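Local coordinates for peptide ABC transporter, peptide-binding protein (Thermus thermophilus, PDB 2D5W) that binds oligopeptides, here crystallised with a pentapeptide, and probably serves as the solute-binding component of a peptide ABC transporter, at residues 99-110 with 155-166; 405-413 with 433-443. All blocks are in the same frame, centred on the assembly; numbering follows the deposited sequence.

Contact 1 of 2, residues 99-110 with 155-166; sequences ITTEDVAFYFEV and TYAPKHIMGPEW
F106 drives its ring from helix 101-110 into a hole formed by K159, M162, G163 and W166, a knob-into-hole fit that makes the tight heart of this contact. CG lies anti to the backbone N (chi1 172°), which sends the ring across to the second helix. K159 CA sits over one ring face, W166 CB and A157 O lie at the edge, and F106 CZ reaches M162 CB at 3.6 Å. The ring also turns its edge to the face of the five-membered ring of W166 in an offset edge-to-face pair, planes at 76°. V110 CG2 stands over the six-membered ring of that indole, while W166 NE1 gives a 2.7 Å bond to the anti lone pair of E109 OE2, an oxygen that also pairs with K170. A leucine at W166 would probably leave E109 without its indole N-H and V110 CG2 without a flat surface to rest on. The axes of 101-110 and 159-166 approach to 9.9 Å at their closest and cross at 39°; F192 of helix 182-194 meets F106 and W166, while V104 and F108 touch strands 127-131 and 136-141. At the other end the chain of 155-158 runs close against helix 101-110. T155 CA packs over the Y107 ring, and A157 N donates to D103 O (3.1 Å), which takes Y107 N from the opposite face of its plane. D103 also closes a capping box with T100, and its OD2 accepts K159 N at 3.0 Å and a water shared with H160. Solvent lies on the K159 side: there the extended lysine chain ends in a salt bridge from NZ to E102 OE2, 3.2 Å long, between two exposed residues.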
loop_
_atom_site.group_PDB
_atom_site.type_symbol
_atom_site.label_atom_id
_atom_site.label_comp_id
_atom_site.label_asym_id
_atom_site.label_seq_id
_atom_site.Cartn_x
_atom_site.Cartn_y
_atom_site.Cartn_z
ATOM N N ILE A 99 27.028 5.150 0.447
ATOM C CA ILE A 99 25.712 5.767 0.401
ATOM C C ILE A 99 25.981 7.145 1.008
ATOM O O ILE A 99 26.471 7.250 2.135
ATOM C CB ILE A 99 24.682 4.984 1.239
ATOM C CG1 ILE A 99 24.371 3.652 0.544
ATOM C CG2 ILE A 99 23.419 5.818 1.421
ATOM C CD1 ILE A 99 23.481 2.713 1.335
ATOM N N THR A 100 25.684 8.196 0.252
ATOM C CA THR A 100 25.968 9.557 0.703
ATOM C C THR A 100 24.788 10.491 0.504
ATOM O O THR A 100 23.747 10.100 -0.027
ATOM C CB THR A 100 27.144 10.162 -0.086
ATOM O OG1 THR A 100 26.699 10.480 -1.411
ATOM C CG2 THR A 100 28.306 9.177 -0.173
ATOM N N THR A 101 24.969 11.743 0.909
ATOM C CA THR A 101 23.916 12.725 0.757
ATOM C C THR A 101 23.674 13.064 -0.714
ATOM O O THR A 101 22.695 13.725 -1.039
ATOM C CB THR A 101 24.216 14.004 1.572
ATOM O OG1 THR A 101 25.539 14.465 1.280
ATOM C CG2 THR A 101 24.105 13.717 3.066
ATOM N N GLU A 102 24.557 12.622 -1.610
ATOM C CA GLU A 102 24.317 12.870 -3.029
ATOM C C GLU A 102 23.144 11.982 -3.454
ATOM O O GLU A 102 22.367 12.345 -4.338
ATOM C CB GLU A 102 25.560 12.560 -3.867
ATOM C CG GLU A 102 26.740 13.447 -3.512
ATOM C CD GLU A 102 27.838 13.435 -4.555
ATOM O OE1 GLU A 102 28.992 13.730 -4.186
ATOM O OE2 GLU A 102 27.552 13.152 -5.736
ATOM N N ASP A 103 23.014 10.827 -2.804
ATOM C CA ASP A 103 21.921 9.902 -3.080
ATOM C C ASP A 103 20.613 10.504 -2.557
ATOM O O ASP A 103 19.536 10.247 -3.101
ATOM C CB ASP A 103 22.199 8.556 -2.408
ATOM C CG ASP A 103 23.400 7.846 -3.009
ATOM O OD1 ASP A 103 24.188 7.247 -2.244
ATOM O OD2 ASP A 103 23.541 7.884 -4.249
ATOM N N VAL A 104 20.714 11.299 -1.494
ATOM C CA VAL A 104 19.550 11.961 -0.913
ATOM C C VAL A 104 19.126 13.122 -1.820
ATOM O O VAL A 104 17.945 13.288 -2.129
ATOM C CB VAL A 104 19.861 12.507 0.505
ATOM C CG1 VAL A 104 18.657 13.268 1.047
ATOM C CG2 VAL A 104 20.224 11.361 1.437
ATOM N N ALA A 105 20.092 13.931 -2.245
ATOM C CA ALA A 105 19.791 15.058 -3.120
ATOM C C ALA A 105 19.146 14.560 -4.410
ATOM O O ALA A 105 18.216 15.176 -4.929
ATOM C CB ALA A 105 21.066 15.831 -3.433
ATOM N N PHE A 106 19.652 13.446 -4.924
ATOM C CA PHE A 106 19.133 12.856 -6.151
ATOM C C PHE A 106 17.668 12.450 -5.972
ATOM O O PHE A 106 16.821 12.780 -6.801
ATOM C CB PHE A 106 19.990 11.648 -6.538
ATOM C CG PHE A 106 19.430 10.849 -7.671
ATOM C CD1 PHE A 106 19.213 11.433 -8.915
ATOM C CD2 PHE A 106 19.100 9.512 -7.490
ATOM C CE1 PHE A 106 18.671 10.693 -9.963
ATOM C CE2 PHE A 106 18.557 8.764 -8.533
ATOM C CZ PHE A 106 18.343 9.357 -9.768
ATOM N N TYR A 107 17.376 11.745 -4.883
ATOM C CA TYR A 107 16.013 11.318 -4.577
ATOM C C TYR A 107 15.071 12.528 -4.591
ATOM O O TYR A 107 13.995 12.490 -5.197
ATOM C CB TYR A 107 15.995 10.654 -3.197
ATOM C CG TYR A 107 14.632 10.224 -2.701
ATOM C CD1 TYR A 107 14.123 8.960 -2.997
ATOM C CD2 TYR A 107 13.857 11.080 -1.918
ATOM C CE1 TYR A 107 12.877 8.561 -2.520
ATOM C CE2 TYR A 107 12.610 10.690 -1.440
ATOM C CZ TYR A 107 12.128 9.431 -1.743
ATOM O OH TYR A 107 10.899 9.040 -1.264
ATOM N N PHE A 108 15.474 13.603 -3.919
ATOM C CA PHE A 108 14.648 14.800 -3.868
ATOM C C PHE A 108 14.463 15.488 -5.213
ATOM O O PHE A 108 13.380 15.994 -5.507
ATOM C CB PHE A 108 15.195 15.791 -2.834
ATOM C CG PHE A 108 14.631 15.588 -1.460
ATOM C CD1 PHE A 108 15.131 14.594 -0.626
ATOM C CD2 PHE A 108 13.547 16.347 -1.027
ATOM C CE1 PHE A 108 14.558 14.352 0.621
ATOM C CE2 PHE A 108 12.965 16.113 0.217
ATOM C CZ PHE A 108 13.470 15.115 1.041
ATOM N N GLU A 109 15.502 15.502 -6.039
ATOM C CA GLU A 109 15.385 16.141 -7.340
ATOM C C GLU A 109 14.343 15.429 -8.204
ATOM O O GLU A 109 13.549 16.071 -8.892
ATOM C CB GLU A 109 16.738 16.145 -8.046
ATOM C CG GLU A 109 16.754 16.933 -9.338
ATOM C CD GLU A 109 18.155 17.106 -9.882
ATOM O OE1 GLU A 109 18.933 17.884 -9.290
ATOM O OE2 GLU A 109 18.480 16.456 -10.891
ATOM N N VAL A 110 14.337 14.101 -8.163
ATOM C CA VAL A 110 13.377 13.336 -8.948
ATOM C C VAL A 110 11.957 13.538 -8.408
ATOM O O VAL A 110 11.020 13.757 -9.175
ATOM C CB VAL A 110 13.749 11.832 -8.953
ATOM C CG1 VAL A 110 12.709 11.033 -9.733
ATOM C CG2 VAL A 110 15.129 11.651 -9.580
ATOM N N THR A 155 14.796 8.286 2.186
ATOM C CA THR A 155 14.778 9.327 1.172
ATOM C C THR A 155 16.092 9.376 0.398
ATOM O O THR A 155 16.838 10.349 0.482
ATOM C CB THR A 155 14.510 10.711 1.805
ATOM O OG1 THR A 155 15.492 10.970 2.815
ATOM C CG2 THR A 155 13.121 10.753 2.432
ATOM N N TYR A 156 16.378 8.320 -0.354
ATOM C CA TYR A 156 17.594 8.282 -1.154
ATOM C C TYR A 156 17.480 7.220 -2.243
ATOM O O TYR A 156 16.668 6.297 -2.149
ATOM C CB TYR A 156 18.821 8.025 -0.263
ATOM C CG TYR A 156 18.951 6.616 0.263
ATOM C CD1 TYR A 156 19.887 5.735 -0.276
ATOM C CD2 TYR A 156 18.135 6.159 1.296
ATOM C CE1 TYR A 156 20.010 4.434 0.202
ATOM C CE2 TYR A 156 18.248 4.860 1.778
ATOM C CZ TYR A 156 19.187 4.004 1.226
ATOM O OH TYR A 156 19.303 2.713 1.692
ATOM N N ALA A 157 18.286 7.377 -3.286
ATOM C CA ALA A 157 18.312 6.454 -4.418
ATOM C C ALA A 157 19.746 6.498 -4.942
ATOM O O ALA A 157 20.453 7.483 -4.723
ATOM C CB ALA A 157 17.321 6.901 -5.490
ATOM N N PRO A 158 20.191 5.447 -5.654
ATOM C CA PRO A 158 21.569 5.428 -6.165
ATOM C C PRO A 158 21.892 6.368 -7.317
ATOM O O PRO A 158 21.717 6.025 -8.489
ATOM C CB PRO A 158 21.778 3.964 -6.527
ATOM C CG PRO A 158 20.413 3.551 -7.002
ATOM C CD PRO A 158 19.474 4.207 -6.007
ATOM N N LYS A 159 22.403 7.543 -6.972
ATOM C CA LYS A 159 22.741 8.550 -7.960
ATOM C C LYS A 159 23.789 8.102 -8.973
ATOM O O LYS A 159 23.654 8.386 -10.162
ATOM C CB LYS A 159 23.224 9.825 -7.267
ATOM C CG LYS A 159 23.593 10.946 -8.226
ATOM C CD LYS A 159 24.215 12.119 -7.486
ATOM C CE LYS A 159 24.717 13.180 -8.451
ATOM N NZ LYS A 159 25.340 14.321 -7.726
ATOM N N HIS A 160 24.830 7.406 -8.517
ATOM C CA HIS A 160 25.874 6.982 -9.444
ATOM C C HIS A 160 25.357 6.011 -10.497
ATOM O O HIS A 160 25.959 5.860 -11.556
ATOM C CB HIS A 160 27.079 6.379 -8.696
ATOM C CG HIS A 160 26.817 5.053 -8.048
ATOM N ND1 HIS A 160 26.056 4.914 -6.907
ATOM C CD2 HIS A 160 27.261 3.810 -8.355
ATOM C CE1 HIS A 160 26.044 3.645 -6.539
ATOM N NE2 HIS A 160 26.768 2.954 -7.400
ATOM N N ILE A 161 24.226 5.373 -10.215
ATOM C CA ILE A 161 23.628 4.421 -11.146
ATOM C C ILE A 161 22.561 5.055 -12.035
ATOM O O ILE A 161 22.576 4.887 -13.255
ATOM C CB ILE A 161 22.971 3.238 -10.386
ATOM C CG1 ILE A 161 24.037 2.439 -9.631
ATOM C CG2 ILE A 161 22.184 2.356 -11.355
ATOM C CD1 ILE A 161 25.101 1.806 -10.516
ATOM N N MET A 162 21.645 5.796 -11.421
ATOM C CA MET A 162 20.531 6.399 -12.147
ATOM C C MET A 162 20.694 7.855 -12.569
ATOM O O MET A 162 19.957 8.335 -13.428
ATOM C CB MET A 162 19.259 6.272 -11.302
ATOM C CG MET A 162 18.958 4.851 -10.835
ATOM S SD MET A 162 17.544 4.767 -9.714
ATOM C CE MET A 162 16.188 4.750 -10.887
ATOM N N GLY A 163 21.653 8.545 -11.957
ATOM C CA GLY A 163 21.886 9.953 -12.245
ATOM C C GLY A 163 22.156 10.328 -13.690
ATOM O O GLY A 163 21.542 11.264 -14.208
ATOM N N PRO A 164 23.075 9.634 -14.371
ATOM C CA PRO A 164 23.360 9.971 -15.770
ATOM C C PRO A 164 22.110 9.961 -16.652
ATOM O O PRO A 164 21.878 10.889 -17.429
ATOM C CB PRO A 164 24.383 8.913 -16.173
ATOM C CG PRO A 164 25.136 8.688 -14.890
ATOM C CD PRO A 164 24.016 8.613 -13.874
ATOM N N GLU A 165 21.299 8.914 -16.535
ATOM C CA GLU A 165 20.085 8.842 -17.335
ATOM C C GLU A 165 19.114 9.944 -16.919
ATOM O O GLU A 165 18.455 10.548 -17.764
ATOM C CB GLU A 165 19.411 7.477 -17.187
ATOM C CG GLU A 165 18.101 7.356 -17.960
ATOM C CD GLU A 165 18.289 7.379 -19.466
ATOM O OE1 GLU A 165 17.280 7.533 -20.186
ATOM O OE2 GLU A 165 19.437 7.235 -19.935
ATOM N N TRP A 166 19.032 10.211 -15.618
ATOM C CA TRP A 166 18.139 11.252 -15.122
ATOM C C TRP A 166 18.475 12.601 -15.755
ATOM O O TRP A 166 17.580 13.366 -16.110
ATOM C CB TRP A 166 18.227 11.350 -13.596
ATOM C CG TRP A 166 17.458 12.515 -13.029
ATOM C CD1 TRP A 166 17.972 13.582 -12.347
ATOM C CD2 TRP A 166 16.044 12.746 -13.126
ATOM N NE1 TRP A 166 16.969 14.461 -12.016
ATOM C CE2 TRP A 166 15.776 13.974 -12.481
ATOM C CE3 TRP A 166 14.978 12.035 -13.695
ATOM C CZ2 TRP A 166 14.486 14.509 -12.389
ATOM C CZ3 TRP A 166 13.692 12.569 -13.604
ATOM C CH2 TRP A 166 13.461 13.794 -12.954
HETATM O O HOH W 1 25.763 7.184 -5.498
#

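Contact 2 of 2, residues 405-413 with 433-443; sequences FEIEYVTTA and GIAVKINNAPS
The F405 ring carries I434 on one face, with CG1 3.9 Å from the ring centroid and almost over its centre; the isoleucine runs alongside the phenylalanine in the same direction, and W386 meets the phenylalanine ring as well. Y409 is approached differently: V436 CG1 comes to the edge of its ring, near the plane, and presses on Y409 CB at 3.3 Å. With CG anti to the backbone N (chi1 -167°), the tyrosine ring leaves the sheet on the face it shares with I407, V436 and I438, where Q422 and F425 of helix 416-431 touch it and E465 takes its hydroxyl. That helix is the crossover of a beta-alpha-beta unit, and strands 406-410 and 435-438 are its parallel partners. G433, at positive phi, is the C-prime residue of the Schellman motif ending the helix, just before the second strand begins. The backbone ladder alternates as parallel strands require: A435 N to F405 O, I407 N to A435 O, K437 N to I407 O, Y409 N to K437 O, then N439 N to Y409 O at 3.0 Å. On the other face sit E406, E408, A435 and K437. The aliphatic part of K437 runs past E406, CD 3.5 Å from OE2, but its NZ stays 5.9 Å from that oxygen. Past I438, N439 ND2 gives a 2.8 Å bond to E408 OE1, arriving from above the carboxylate plane, while E408 OE2 takes T461 N. Further on, N440 OD1 accepts a weak bond from T411 N as its ND2 reaches Q422, and A413 N donates to A441 O at 2.9 Å.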
loop_
_atom_site.group_PDB
_atom_site.type_symbol
_atom_site.label_atom_id
_atom_site.label_comp_id
_atom_site.label_asym_id
_atom_site.label_seq_id
_atom_site.Cartn_x
_atom_site.Cartn_y
_atom_site.Cartn_z
ATOM N N PHE A 405 -28.398 -1.520 -15.938
ATOM C CA PHE A 405 -27.535 -1.531 -14.771
ATOM C C PHE A 405 -26.680 -2.790 -14.690
ATOM O O PHE A 405 -26.930 -3.691 -13.886
ATOM C CB PHE A 405 -28.353 -1.351 -13.487
ATOM C CG PHE A 405 -27.591 -0.674 -12.374
ATOM C CD1 PHE A 405 -28.148 0.401 -11.689
ATOM C CD2 PHE A 405 -26.311 -1.100 -12.020
ATOM C CE1 PHE A 405 -27.444 1.046 -10.671
ATOM C CE2 PHE A 405 -25.600 -0.461 -11.003
ATOM C CZ PHE A 405 -26.169 0.613 -10.329
ATOM N N GLU A 406 -25.688 -2.844 -15.572
ATOM C CA GLU A 406 -24.708 -3.922 -15.594
ATOM C C GLU A 406 -23.443 -3.163 -15.231
ATOM O O GLU A 406 -23.008 -2.277 -15.971
ATOM C CB GLU A 406 -24.569 -4.533 -16.985
ATOM C CG GLU A 406 -23.497 -5.611 -17.057
ATOM C CD GLU A 406 -23.311 -6.163 -18.453
ATOM O OE1 GLU A 406 -24.282 -6.718 -19.009
ATOM O OE2 GLU A 406 -22.194 -6.041 -18.994
ATOM N N ILE A 407 -22.866 -3.498 -14.084
ATOM C CA ILE A 407 -21.688 -2.798 -13.601
ATOM C C ILE A 407 -20.447 -3.681 -13.589
ATOM O O ILE A 407 -20.508 -4.854 -13.223
ATOM C CB ILE A 407 -21.980 -2.240 -12.180
ATOM C CG1 ILE A 407 -20.845 -1.331 -11.713
ATOM C CG2 ILE A 407 -22.212 -3.387 -11.201
ATOM C CD1 ILE A 407 -21.172 -0.567 -10.445
ATOM N N GLU A 408 -19.322 -3.113 -14.010
ATOM C CA GLU A 408 -18.065 -3.846 -14.027
ATOM C C GLU A 408 -17.625 -4.077 -12.584
ATOM O O GLU A 408 -17.789 -3.202 -11.736
ATOM C CB GLU A 408 -16.992 -3.046 -14.774
ATOM C CG GLU A 408 -15.670 -3.793 -14.917
ATOM C CD GLU A 408 -14.581 -2.966 -15.579
ATOM O OE1 GLU A 408 -14.076 -3.390 -16.638
ATOM O OE2 GLU A 408 -14.219 -1.900 -15.038
ATOM N N TYR A 409 -17.077 -5.256 -12.307
ATOM C CA TYR A 409 -16.611 -5.596 -10.961
ATOM C C TYR A 409 -15.240 -6.238 -11.127
ATOM O O TYR A 409 -15.113 -7.392 -11.553
ATOM C CB TYR A 409 -17.609 -6.557 -10.305
ATOM C CG TYR A 409 -17.477 -6.788 -8.809
ATOM C CD1 TYR A 409 -18.522 -7.386 -8.107
ATOM C CD2 TYR A 409 -16.314 -6.465 -8.104
ATOM C CE1 TYR A 409 -18.424 -7.662 -6.751
ATOM C CE2 TYR A 409 -16.204 -6.744 -6.731
ATOM C CZ TYR A 409 -17.268 -7.344 -6.066
ATOM O OH TYR A 409 -17.201 -7.648 -4.723
ATOM N N VAL A 410 -14.218 -5.456 -10.804
ATOM C CA VAL A 410 -12.830 -5.868 -10.927
ATOM C C VAL A 410 -12.188 -6.238 -9.602
ATOM O O VAL A 410 -12.419 -5.587 -8.591
ATOM C CB VAL A 410 -11.968 -4.715 -11.512
ATOM C CG1 VAL A 410 -10.508 -5.131 -11.592
ATOM C CG2 VAL A 410 -12.495 -4.304 -12.869
ATOM N N THR A 411 -11.399 -7.304 -9.609
ATOM C CA THR A 411 -10.625 -7.662 -8.433
ATOM C C THR A 411 -9.440 -8.494 -8.902
ATOM O O THR A 411 -9.271 -8.731 -10.103
ATOM C CB THR A 411 -11.440 -8.409 -7.340
ATOM O OG1 THR A 411 -10.712 -8.341 -6.103
ATOM C CG2 THR A 411 -11.670 -9.871 -7.700
ATOM N N THR A 412 -8.609 -8.904 -7.955
ATOM C CA THR A 412 -7.419 -9.691 -8.243
ATOM C C THR A 412 -7.747 -11.144 -8.559
ATOM O O THR A 412 -8.176 -11.901 -7.679
ATOM C CB THR A 412 -6.456 -9.670 -7.046
ATOM O OG1 THR A 412 -7.165 -10.080 -5.871
ATOM C CG2 THR A 412 -5.891 -8.276 -6.819
ATOM N N ALA A 413 -7.531 -11.535 -9.810
ATOM C CA ALA A 413 -7.784 -12.905 -10.238
ATOM C C ALA A 413 -6.912 -13.856 -9.426
ATOM O O ALA A 413 -5.766 -13.538 -9.105
ATOM C CB ALA A 413 -7.473 -13.056 -11.726
ATOM N N GLY A 433 -32.019 -6.302 -9.501
ATOM C CA GLY A 433 -31.804 -5.821 -10.853
ATOM C C GLY A 433 -30.447 -5.273 -11.232
ATOM O O GLY A 433 -30.327 -4.589 -12.247
ATOM N N ILE A 434 -29.425 -5.540 -10.427
ATOM C CA ILE A 434 -28.089 -5.080 -10.774
ATOM C C ILE A 434 -27.289 -6.289 -11.237
ATOM O O ILE A 434 -27.132 -7.261 -10.499
ATOM C CB ILE A 434 -27.377 -4.398 -9.580
ATOM C CG1 ILE A 434 -28.052 -3.055 -9.273
ATOM C CG2 ILE A 434 -25.894 -4.187 -9.905
ATOM C CD1 ILE A 434 -27.439 -2.298 -8.104
ATOM N N ALA A 435 -26.816 -6.233 -12.478
ATOM C CA ALA A 435 -26.019 -7.309 -13.049
ATOM C C ALA A 435 -24.557 -6.948 -12.862
ATOM O O ALA A 435 -24.185 -5.775 -12.928
ATOM C CB ALA A 435 -26.336 -7.478 -14.533
ATOM N N VAL A 436 -23.734 -7.960 -12.623
ATOM C CA VAL A 436 -22.311 -7.760 -12.415
ATOM C C VAL A 436 -21.494 -8.395 -13.530
ATOM O O VAL A 436 -21.683 -9.567 -13.862
ATOM C CB VAL A 436 -21.866 -8.371 -11.069
ATOM C CG1 VAL A 436 -20.352 -8.350 -10.952
ATOM C CG2 VAL A 436 -22.493 -7.598 -9.922
ATOM N N LYS A 437 -20.599 -7.611 -14.122
ATOM C CA LYS A 437 -19.732 -8.127 -15.168
ATOM C C LYS A 437 -18.353 -8.264 -14.546
ATOM O O LYS A 437 -17.666 -7.273 -14.295
ATOM C CB LYS A 437 -19.673 -7.175 -16.362
ATOM C CG LYS A 437 -18.799 -7.696 -17.497
ATOM C CD LYS A 437 -18.799 -6.755 -18.690
ATOM C CE LYS A 437 -17.951 -7.306 -19.827
ATOM N NZ LYS A 437 -16.533 -7.512 -19.423
ATOM N N ILE A 438 -17.965 -9.503 -14.277
ATOM C CA ILE A 438 -16.676 -9.792 -13.671
ATOM C C ILE A 438 -15.542 -9.511 -14.646
ATOM O O ILE A 438 -15.592 -9.920 -15.805
ATOM C CB ILE A 438 -16.593 -11.276 -13.244
ATOM C CG1 ILE A 438 -17.766 -11.623 -12.324
ATOM C CG2 ILE A 438 -15.264 -11.548 -12.553
ATOM C CD1 ILE A 438 -17.798 -10.837 -11.032
ATOM N N ASN A 439 -14.521 -8.803 -14.182
ATOM C CA ASN A 439 -13.369 -8.500 -15.019
ATOM C C ASN A 439 -12.139 -8.465 -14.126
ATOM O O ASN A 439 -11.691 -7.403 -13.699
ATOM C CB ASN A 439 -13.558 -7.159 -15.732
ATOM C CG ASN A 439 -12.388 -6.815 -16.623
ATOM O OD1 ASN A 439 -11.643 -7.698 -17.049
ATOM N ND2 ASN A 439 -12.223 -5.532 -16.920
ATOM N N ASN A 440 -11.601 -9.647 -13.847
ATOM C CA ASN A 440 -10.449 -9.777 -12.971
ATOM C C ASN A 440 -9.137 -9.979 -13.712
ATOM O O ASN A 440 -9.111 -10.458 -14.846
ATOM C CB ASN A 440 -10.660 -10.946 -12.007
ATOM C CG ASN A 440 -11.943 -10.823 -11.206
ATOM O OD1 ASN A 440 -12.468 -9.725 -10.998
ATOM N ND2 ASN A 440 -12.447 -11.956 -10.732
ATOM N N ALA A 441 -8.046 -9.613 -13.050
ATOM C CA ALA A 441 -6.712 -9.759 -13.616
ATOM C C ALA A 441 -5.720 -9.846 -12.461
ATOM O O ALA A 441 -6.073 -9.580 -11.313
ATOM C CB ALA A 441 -6.388 -8.566 -14.523
ATOM N N PRO A 442 -4.467 -10.223 -12.744
ATOM C CA PRO A 442 -3.465 -10.328 -11.678
ATOM C C PRO A 442 -3.143 -8.996 -11.006
ATOM O O PRO A 442 -3.335 -7.924 -11.589
ATOM C CB PRO A 442 -2.236 -10.883 -12.401
ATOM C CG PRO A 442 -2.807 -11.605 -13.580
ATOM C CD PRO A 442 -3.914 -10.688 -14.029
ATOM N N SER A 443 -2.643 -9.088 -9.779
ATOM C CA SER A 443 -2.223 -7.933 -9.000
ATOM C C SER A 443 -1.243 -7.083 -9.818
ATOM O O SER A 443 -1.339 -5.856 -9.837
ATOM C CB SER A 443 -1.555 -8.427 -7.709
ATOM O OG SER A 443 -0.813 -7.408 -7.063
#

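Overall arrangement
Contacts 1 and 2 lie on opposite sides of the chain's centre, their own centres 41 Å apart and their nearest atoms about 21 Å apart, and they share no helix or strand. Contact 1 is the more buried: two helices and an extended approach meet chiefly through aromatic and apolar side chains, with a few directed polar bonds and an exposed charged pair at its margin. Contact 2 is only partly buried and is mostly main chain, a regular parallel ladder with Y409 turned to the crossover helix, and E406, E408 and K437 on the opposite face. The area buried is much the same, 870 against 879 Å², though interlocking side chains dominate one and backbone pairing the other.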